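Local coordinates for protein ENT (Trypanosoma brucei brucei, PDB 5ZX1) that is of unknown function but, through an ENT domain, a small all-helical module, probably takes part in transcription or chromatin regulation as other ENT-domain proteins do, at residues A36-E41 / C76-R81; R46-V51 / R65-D70; L52-G57 / D92-S97. All coordinates share one frame; numbering follows the deposited sequence.

Interaction 1 of 3, residues A36-E41 / C76-R81; sequences AAREEE and CLPTER
Arg38 reaches from the long helix 30-56 of this all-helical ENT domain to Cys76, the residue that closes the Schellman motif at the C-terminal end of helix 62-74. Its CG stands anti to the backbone N (chi1 -163°) and the chain bends at chi2 (44°) before running straight, which carries the guanidinium across to the turn. There NH1 gives a hydrogen bond of 2.9 Å to the carbonyl O of Cys76. The oxygen sits near the guanidinium plane, whereas the donor is tilted 30° from the plane of the carbonyl. NH2 serves the helix end as well, through a hydrogen bond to the backbone oxygen of Leu75, so one arginine donates to two carbonyl oxygens of the turn that ends helix 62-74. On its own helix the same NH2 forms a salt bridge with Glu41 OE2 at 2.6 Å, which should fix the rotation of the guanidinium. Leu77 lies oblique to the Arg38 chain, with CD1 3.8 Å from Arg38 NH2, and also packs on Tyr45 of helix 30-56. Pro78, the N-cap residue of helix 79-91, comes in at the margin: its ring atom CD approaches Arg38 NH1 to 4.1 Å.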
loop_
_atom_site.group_PDB
_atom_site.type_symbol
_atom_site.label_atom_id
_atom_site.label_comp_id
_atom_site.label_asym_id
_atom_site.label_seq_id
_atom_site.Cartn_x
_atom_site.Cartn_y
_atom_site.Cartn_z
ATOM N N ALA A 36 10.270 -14.979 -6.696
ATOM C CA ALA A 36 8.877 -15.117 -6.304
ATOM C C ALA A 36 8.624 -14.317 -5.017
ATOM O O ALA A 36 7.612 -13.641 -4.889
ATOM C CB ALA A 36 8.514 -16.594 -6.120
ATOM N N ALA A 37 9.567 -14.375 -4.081
ATOM C CA ALA A 37 9.463 -13.632 -2.825
ATOM C C ALA A 37 9.597 -12.117 -3.038
ATOM O O ALA A 37 8.799 -11.331 -2.516
ATOM C CB ALA A 37 10.509 -14.118 -1.851
ATOM N N ARG A 38 10.609 -11.701 -3.782
ATOM C CA ARG A 38 10.795 -10.273 -4.052
ATOM C C ARG A 38 9.513 -9.667 -4.599
ATOM O O ARG A 38 8.961 -8.739 -4.027
ATOM C CB ARG A 38 11.936 -10.052 -5.036
ATOM C CG ARG A 38 12.440 -8.616 -5.047
ATOM C CD ARG A 38 12.581 -8.127 -3.631
ATOM N NE ARG A 38 13.202 -6.813 -3.506
ATOM C CZ ARG A 38 13.206 -6.115 -2.371
ATOM N NH1 ARG A 38 13.795 -4.922 -2.313
ATOM N NH2 ARG A 38 12.618 -6.621 -1.287
ATOM N N GLU A 39 9.002 -10.247 -5.678
ATOM C CA GLU A 39 7.766 -9.776 -6.295
ATOM C C GLU A 39 6.576 -9.736 -5.316
ATOM O O GLU A 39 5.695 -8.886 -5.424
ATOM C CB GLU A 39 7.424 -10.649 -7.506
ATOM C CG GLU A 39 8.296 -10.348 -8.716
ATOM C CD GLU A 39 8.154 -11.371 -9.834
ATOM O OE1 GLU A 39 7.467 -12.407 -9.636
ATOM O OE2 GLU A 39 8.729 -11.123 -10.919
ATOM N N GLU A 40 6.544 -10.644 -4.355
ATOM C CA GLU A 40 5.482 -10.588 -3.365
ATOM C C GLU A 40 5.723 -9.456 -2.364
ATOM O O GLU A 40 4.794 -8.733 -2.010
ATOM C CB GLU A 40 5.349 -11.921 -2.657
ATOM C CG GLU A 40 4.768 -12.972 -3.568
ATOM C CD GLU A 40 3.907 -13.981 -2.828
ATOM O OE1 GLU A 40 3.522 -13.693 -1.677
ATOM O OE2 GLU A 40 3.614 -15.058 -3.397
ATOM N N GLU A 41 6.965 -9.301 -1.923
ATOM C CA GLU A 41 7.326 -8.168 -1.091
ATOM C C GLU A 41 6.826 -6.873 -1.716
ATOM O O GLU A 41 6.166 -6.062 -1.049
ATOM C CB GLU A 41 8.837 -8.091 -0.881
ATOM C CG GLU A 41 9.393 -9.169 0.016
ATOM C CD GLU A 41 10.885 -8.998 0.239
ATOM O OE1 GLU A 41 11.314 -8.900 1.409
ATOM O OE2 GLU A 41 11.640 -8.926 -0.755
ATOM N N CYS A 76 12.928 -4.570 3.195
ATOM C CA CYS A 76 14.158 -4.022 2.628
ATOM C C CYS A 76 13.861 -3.319 1.300
ATOM O O CYS A 76 14.333 -3.733 0.249
ATOM C CB CYS A 76 15.203 -5.135 2.434
ATOM S SG CYS A 76 16.939 -4.611 2.532
ATOM N N LEU A 77 13.048 -2.271 1.353
ATOM C CA LEU A 77 12.638 -1.552 0.150
ATOM C C LEU A 77 13.376 -0.232 0.014
ATOM O O LEU A 77 13.359 0.583 0.929
ATOM C CB LEU A 77 11.138 -1.290 0.178
ATOM C CG LEU A 77 10.177 -2.085 -0.708
ATOM C CD1 LEU A 77 10.404 -3.599 -0.662
ATOM C CD2 LEU A 77 8.780 -1.742 -0.236
ATOM N N PRO A 78 14.028 -0.011 -1.134
ATOM C CA PRO A 78 14.685 1.291 -1.320
ATOM C C PRO A 78 13.632 2.387 -1.291
ATOM O O PRO A 78 12.568 2.200 -1.885
ATOM C CB PRO A 78 15.348 1.165 -2.693
ATOM C CG PRO A 78 14.549 0.110 -3.400
ATOM C CD PRO A 78 14.101 -0.857 -2.337
ATOM N N THR A 79 13.894 3.486 -0.592
ATOM C CA THR A 79 12.851 4.482 -0.373
ATOM C C THR A 79 12.360 5.082 -1.700
ATOM O O THR A 79 11.194 5.448 -1.816
ATOM C CB THR A 79 13.319 5.609 0.579
ATOM O OG1 THR A 79 14.536 6.188 0.091
ATOM C CG2 THR A 79 13.546 5.050 1.980
ATOM N N GLU A 80 13.228 5.146 -2.705
ATOM C CA GLU A 80 12.823 5.677 -4.006
ATOM C C GLU A 80 11.706 4.837 -4.604
ATOM O O GLU A 80 10.747 5.365 -5.163
ATOM C CB GLU A 80 14.007 5.732 -4.972
ATOM C CG GLU A 80 14.903 6.937 -4.758
ATOM C CD GLU A 80 16.225 6.574 -4.102
ATOM O OE1 GLU A 80 16.894 5.650 -4.608
ATOM O OE2 GLU A 80 16.585 7.204 -3.078
ATOM N N ARG A 81 11.830 3.524 -4.484
ATOM C CA ARG A 81 10.772 2.652 -4.947
ATOM C C ARG A 81 9.563 2.786 -4.037
ATOM O O ARG A 81 8.419 2.771 -4.493
ATOM C CB ARG A 81 11.240 1.200 -4.993
ATOM C CG ARG A 81 10.194 0.249 -5.546
ATOM C CD ARG A 81 9.713 0.712 -6.917
ATOM N NE ARG A 81 8.492 0.026 -7.323
ATOM C CZ ARG A 81 8.468 -1.199 -7.845
ATOM N NH1 ARG A 81 9.602 -1.871 -8.019
ATOM N NH2 ARG A 81 7.312 -1.754 -8.193
#

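Interaction 2 of 3, residues R46-V51 / R65-D70; sequences RSLCRV and RRILED
Leu48 and Leu68 mark where the backbones come nearest, their CA atoms 7.6 Å apart, as the segments 46-51 and 65-70 run almost antiparallel (169°) with their axes 10.8 Å apart. That spacing is bridged by methyl groups and one sulfur, and no hydrogen bond crosses it. Leu48 points at the partner helix and puts CD1 4.0 Å from CG2 of Ile67, the two side chains meeting at about a right angle. With Ile67 CG1 beside the backbone N (chi1 -73°), the short branch CG2 is the one presented to the leucine. On the inner side Leu68 turns its CD2 toward Cys49, reaching SG at 4.2 Å; the same methyl also lies near Leu48 CD1. Leu68 further packs against Tyr45 and Leu52 of helix 30-56, and Cys49 against Leu86 and Ala89 of helix 79-91, so this pair is buried where three helices meet. Another flank of helix 30-56 faces helix 79-91, where Arg46 meets Glu85 and Arg50 meets Ala89. The whole is an antiparallel helical hairpin, helix 30-56 folding back through a short connection into helix 62-74.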
loop_
_atom_site.group_PDB
_atom_site.type_symbol
_atom_site.label_atom_id
_atom_site.label_comp_id
_atom_site.label_asym_id
_atom_site.label_seq_id
_atom_site.Cartn_x
_atom_site.Cartn_y
_atom_site.Cartn_z
ATOM N N ARG A 46 2.728 -2.489 -2.291
ATOM C CA ARG A 46 1.857 -1.739 -3.193
ATOM C C ARG A 46 0.426 -1.718 -2.669
ATOM O O ARG A 46 -0.189 -0.659 -2.493
ATOM C CB ARG A 46 1.887 -2.349 -4.600
ATOM C CG ARG A 46 0.984 -1.635 -5.597
ATOM C CD ARG A 46 0.852 -2.417 -6.883
ATOM N NE ARG A 46 -0.198 -1.862 -7.737
ATOM C CZ ARG A 46 -1.393 -2.418 -7.941
ATOM N NH1 ARG A 46 -2.272 -1.816 -8.736
ATOM N NH2 ARG A 46 -1.715 -3.574 -7.362
ATOM N N SER A 47 -0.098 -2.903 -2.396
ATOM C CA SER A 47 -1.454 -3.013 -1.929
ATOM C C SER A 47 -1.600 -2.294 -0.587
ATOM O O SER A 47 -2.689 -1.825 -0.238
ATOM C CB SER A 47 -1.851 -4.479 -1.808
ATOM O OG SER A 47 -1.262 -5.022 -0.651
ATOM N N LEU A 48 -0.501 -2.186 0.153
ATOM C CA LEU A 48 -0.501 -1.471 1.424
ATOM C C LEU A 48 -0.687 0.026 1.229
ATOM O O LEU A 48 -1.443 0.666 1.955
ATOM C CB LEU A 48 0.804 -1.721 2.175
ATOM C CG LEU A 48 0.759 -2.466 3.504
ATOM C CD1 LEU A 48 2.066 -2.209 4.219
ATOM C CD2 LEU A 48 -0.409 -2.002 4.342
ATOM N N CYS A 49 0.031 0.594 0.269
ATOM C CA CYS A 49 -0.145 2.009 -0.043
ATOM C C CYS A 49 -1.576 2.337 -0.500
ATOM O O CYS A 49 -2.178 3.299 -0.038
ATOM C CB CYS A 49 0.851 2.426 -1.120
ATOM S SG CYS A 49 2.538 2.538 -0.507
ATOM N N ARG A 50 -2.117 1.531 -1.406
ATOM C CA ARG A 50 -3.405 1.842 -2.027
ATOM C C ARG A 50 -4.490 1.882 -0.971
ATOM O O ARG A 50 -5.223 2.871 -0.813
ATOM C CB ARG A 50 -3.752 0.813 -3.107
ATOM C CG ARG A 50 -2.685 0.687 -4.173
ATOM C CD ARG A 50 -2.736 -0.666 -4.857
ATOM N NE ARG A 50 -4.089 -0.974 -5.287
ATOM C CZ ARG A 50 -4.694 -0.422 -6.334
ATOM N NH1 ARG A 50 -4.080 0.492 -7.077
ATOM N NH2 ARG A 50 -5.935 -0.779 -6.617
ATOM N N VAL A 51 -4.554 0.789 -0.235
ATOM C CA VAL A 51 -5.519 0.600 0.813
ATOM C C VAL A 51 -5.412 1.648 1.939
ATOM O O VAL A 51 -6.423 2.163 2.412
ATOM C CB VAL A 51 -5.361 -0.839 1.333
ATOM C CG1 VAL A 51 -5.764 -0.944 2.744
ATOM C CG2 VAL A 51 -6.162 -1.780 0.477
ATOM N N ARG A 65 1.445 5.850 8.866
ATOM C CA ARG A 65 2.824 6.172 8.481
ATOM C C ARG A 65 3.778 5.142 9.080
ATOM O O ARG A 65 4.710 4.665 8.419
ATOM C CB ARG A 65 3.218 7.579 8.942
ATOM C CG ARG A 65 2.493 8.689 8.203
ATOM C CD ARG A 65 3.178 10.056 8.391
ATOM N NE ARG A 65 3.311 10.426 9.806
ATOM C CZ ARG A 65 2.307 10.823 10.592
ATOM N NH1 ARG A 65 1.065 10.906 10.120
ATOM N NH2 ARG A 65 2.538 11.130 11.869
ATOM N N ARG A 66 3.527 4.781 10.330
ATOM C CA ARG A 66 4.387 3.816 11.009
ATOM C C ARG A 66 4.283 2.425 10.405
ATOM O O ARG A 66 5.227 1.650 10.474
ATOM C CB ARG A 66 4.049 3.754 12.497
ATOM C CG ARG A 66 4.357 5.038 13.221
ATOM C CD ARG A 66 4.312 4.857 14.725
ATOM N NE ARG A 66 4.841 6.033 15.402
ATOM C CZ ARG A 66 4.682 6.282 16.694
ATOM N NH1 ARG A 66 4.014 5.414 17.456
ATOM N NH2 ARG A 66 5.197 7.394 17.223
ATOM N N ILE A 67 3.131 2.093 9.842
ATOM C CA ILE A 67 2.981 0.794 9.199
ATOM C C ILE A 67 3.805 0.765 7.921
ATOM O O ILE A 67 4.497 -0.207 7.635
ATOM C CB ILE A 67 1.525 0.481 8.909
ATOM C CG1 ILE A 67 0.800 0.153 10.212
ATOM C CG2 ILE A 67 1.427 -0.664 7.906
ATOM C CD1 ILE A 67 -0.703 0.168 10.067
ATOM N N LEU A 68 3.751 1.851 7.166
ATOM C CA LEU A 68 4.524 1.921 5.940
ATOM C C LEU A 68 6.008 1.893 6.260
ATOM O O LEU A 68 6.769 1.162 5.636
ATOM C CB LEU A 68 4.165 3.175 5.134
ATOM C CG LEU A 68 2.771 3.167 4.502
ATOM C CD1 LEU A 68 2.535 4.436 3.698
ATOM C CD2 LEU A 68 2.584 1.939 3.630
ATOM N N GLU A 69 6.415 2.688 7.243
ATOM C CA GLU A 69 7.815 2.772 7.641
ATOM C C GLU A 69 8.344 1.416 8.119
ATOM O O GLU A 69 9.466 1.031 7.799
ATOM C CB GLU A 69 7.987 3.826 8.735
ATOM C CG GLU A 69 9.412 3.903 9.294
ATOM C CD GLU A 69 9.565 4.854 10.489
ATOM O OE1 GLU A 69 10.732 5.123 10.871
ATOM O OE2 GLU A 69 8.541 5.336 11.045
ATOM N N ASP A 70 7.536 0.683 8.873
ATOM C CA ASP A 70 7.983 -0.601 9.399
ATOM C C ASP A 70 8.112 -1.649 8.293
ATOM O O ASP A 70 9.063 -2.423 8.281
ATOM C CB ASP A 70 7.029 -1.097 10.490
ATOM C CG ASP A 70 7.189 -0.321 11.793
ATOM O OD1 ASP A 70 8.166 0.457 11.898
ATOM O OD2 ASP A 70 6.344 -0.477 12.710
#

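Interaction 3 of 3, residues L52-G57 / D92-S97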
loop_
_atom_site.group_PDB
_atom_site.type_symbol
_atom_site.label_atom_id
_atom_site.label_comp_id
_atom_site.label_asym_id
_atom_site.label_seq_id
_atom_site.Cartn_x
_atom_site.Cartn_y
_atom_site.Cartn_z
ATOM N N LEU A 52 -4.208 1.990 2.373
ATOM C CA LEU A 52 -4.106 3.018 3.405
ATOM C C LEU A 52 -4.544 4.378 2.849
ATOM O O LEU A 52 -5.036 5.240 3.590
ATOM C CB LEU A 52 -2.685 3.095 3.968
ATOM C CG LEU A 52 -2.321 1.897 4.843
ATOM C CD1 LEU A 52 -1.053 2.137 5.666
ATOM C CD2 LEU A 52 -3.495 1.506 5.732
ATOM N N CYS A 53 -4.390 4.563 1.541
ATOM C CA CYS A 53 -4.862 5.787 0.905
ATOM C C CYS A 53 -6.379 5.773 0.683
ATOM O O CYS A 53 -7.015 6.824 0.646
ATOM C CB CYS A 53 -4.144 6.003 -0.420
ATOM S SG CYS A 53 -2.423 6.370 -0.227
ATOM N N MET A 54 -6.965 4.594 0.525
ATOM C CA MET A 54 -8.411 4.516 0.398
ATOM C C MET A 54 -9.088 4.989 1.673
ATOM O O MET A 54 -10.174 5.571 1.633
ATOM C CB MET A 54 -8.855 3.100 0.083
ATOM C CG MET A 54 -8.579 2.664 -1.329
ATOM S SD MET A 54 -9.105 0.943 -1.474
ATOM C CE MET A 54 -8.575 0.555 -3.149
ATOM N N HIS A 55 -8.443 4.742 2.804
ATOM C CA HIS A 55 -9.018 5.084 4.099
ATOM C C HIS A 55 -8.756 6.516 4.519
ATOM O O HIS A 55 -9.561 7.107 5.231
ATOM C CB HIS A 55 -8.481 4.155 5.180
ATOM C CG HIS A 55 -9.241 2.878 5.312
ATOM N ND1 HIS A 55 -8.872 1.718 4.664
ATOM C CD2 HIS A 55 -10.351 2.565 6.032
ATOM C CE1 HIS A 55 -9.715 0.746 4.976
ATOM N NE2 HIS A 55 -10.620 1.237 5.809
ATOM N N SER A 56 -7.635 7.070 4.072
ATOM C CA SER A 56 -7.131 8.322 4.612
ATOM C C SER A 56 -7.253 9.444 3.610
ATOM O O SER A 56 -6.887 10.595 3.889
ATOM C CB SER A 56 -5.663 8.170 5.001
ATOM O OG SER A 56 -4.849 8.462 3.862
ATOM N N GLY A 57 -7.736 9.095 2.427
ATOM C CA GLY A 57 -7.779 10.028 1.323
ATOM C C GLY A 57 -6.393 10.576 1.070
ATOM O O GLY A 57 -6.238 11.749 0.727
ATOM N N ASP A 92 -3.915 6.845 -8.123
ATOM C CA ASP A 92 -4.695 5.795 -8.761
ATOM C C ASP A 92 -6.179 6.158 -8.682
ATOM O O ASP A 92 -6.634 6.717 -7.671
ATOM C CB ASP A 92 -4.423 4.450 -8.096
ATOM C CG ASP A 92 -5.341 3.364 -8.589
ATOM O OD1 ASP A 92 -6.511 3.342 -8.149
ATOM O OD2 ASP A 92 -4.889 2.532 -9.407
ATOM N N VAL A 93 -6.923 5.846 -9.748
ATOM C CA VAL A 93 -8.338 6.240 -9.879
ATOM C C VAL A 93 -9.291 5.455 -8.969
ATOM O O VAL A 93 -10.207 6.024 -8.373
ATOM C CB VAL A 93 -8.811 6.107 -11.339
ATOM C CG1 VAL A 93 -10.229 6.641 -11.470
ATOM C CG2 VAL A 93 -7.867 6.849 -12.273
ATOM N N LEU A 94 -9.099 4.147 -8.885
ATOM C CA LEU A 94 -9.900 3.356 -7.957
ATOM C C LEU A 94 -9.668 3.890 -6.533
ATOM O O LEU A 94 -10.627 4.190 -5.821
ATOM C CB LEU A 94 -9.547 1.872 -8.069
ATOM C CG LEU A 94 -10.324 0.893 -7.181
ATOM C CD1 LEU A 94 -11.820 1.054 -7.360
ATOM C CD2 LEU A 94 -9.913 -0.531 -7.482
ATOM N N VAL A 95 -8.401 4.078 -6.153
ATOM C CA VAL A 95 -8.060 4.522 -4.798
ATOM C C VAL A 95 -8.762 5.833 -4.473
ATOM O O VAL A 95 -9.490 5.929 -3.476
ATOM C CB VAL A 95 -6.518 4.670 -4.592
ATOM C CG1 VAL A 95 -6.221 5.202 -3.207
ATOM C CG2 VAL A 95 -5.790 3.336 -4.798
ATOM N N THR A 96 -8.554 6.844 -5.311
ATOM C CA THR A 96 -9.182 8.139 -5.062
ATOM C C THR A 96 -10.729 8.065 -5.096
ATOM O O THR A 96 -11.393 8.731 -4.300
ATOM C CB THR A 96 -8.685 9.212 -6.070
ATOM O OG1 THR A 96 -8.970 8.788 -7.404
ATOM C CG2 THR A 96 -7.192 9.404 -5.949
ATOM N N SER A 97 -11.312 7.263 -5.989
ATOM C CA SER A 97 -12.778 7.121 -6.008
ATOM C C SER A 97 -13.325 6.522 -4.714
ATOM O O SER A 97 -14.373 6.940 -4.217
ATOM C CB SER A 97 -13.227 6.261 -7.176
ATOM O OG SER A 97 -12.518 6.619 -8.336
#
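No flat group stands between Cys53, Met54 and Val95, which meet as aliphatic surfaces; the planar group that matters here, the carboxylate of Asp92, is turned to its own backbone. Its OD1 takes the N-H of Val95 through the anti lone pair at 2.8 Å, in a nearly straight bond (169°), and its OD2 forms a long, weak ion pair with Arg50 NH1. Asp92 thereby caps the start of helix 93-101 as its N-cap residue, and the capped turn carries Val95, which meets helix 30-56 across the contact. The two short helical segments run at 29° to each other with axes 8.5 Å apart, and the CA atoms of Met54 and Val95 approach to 5.2 Å. Here the short connection between helix 79-91 and helix 93-101 lays the latter alongside the end of the long helix. Val95 does the wedging. Its CG1, placed anti to the backbone N (chi1 177°), presses to 3.6 Å from Cys53 CB and lies 3.9 Å from Met54 CG. Cys53 is buried further by Leu86 and Arg90 of helix 79-91. Met54 crosses Val95 at about a right angle, and beyond CG its chain is extended, so that the thioether passes on to the flank of Leu94, where Met54 CE comes within 4.4 Å of Leu94 CG. Leu104, in the loop that follows helix 93-101, also touches Met54.

All three contacts draw on the long helix 30-56, which, followed from the N terminus, supplies the first segment of interaction 1, then of interaction 2, then of interaction 3. The first return is made by helix 62-74, which closes the hairpin of interaction 2. This short loop lies wholly within the wider one shut by interaction 1, where the turn into helix 79-91 comes back to the early part of the long helix. Interaction 3 crosses both, joining the end of helix 30-56 to helix 93-101 on the far side of the chain's centre from interaction 1. Interactions 2 and 3 touch through Arg50, which meets Asp92, Leu94 and Val95, and through Leu52 against Leu68; interaction 1 touches neither.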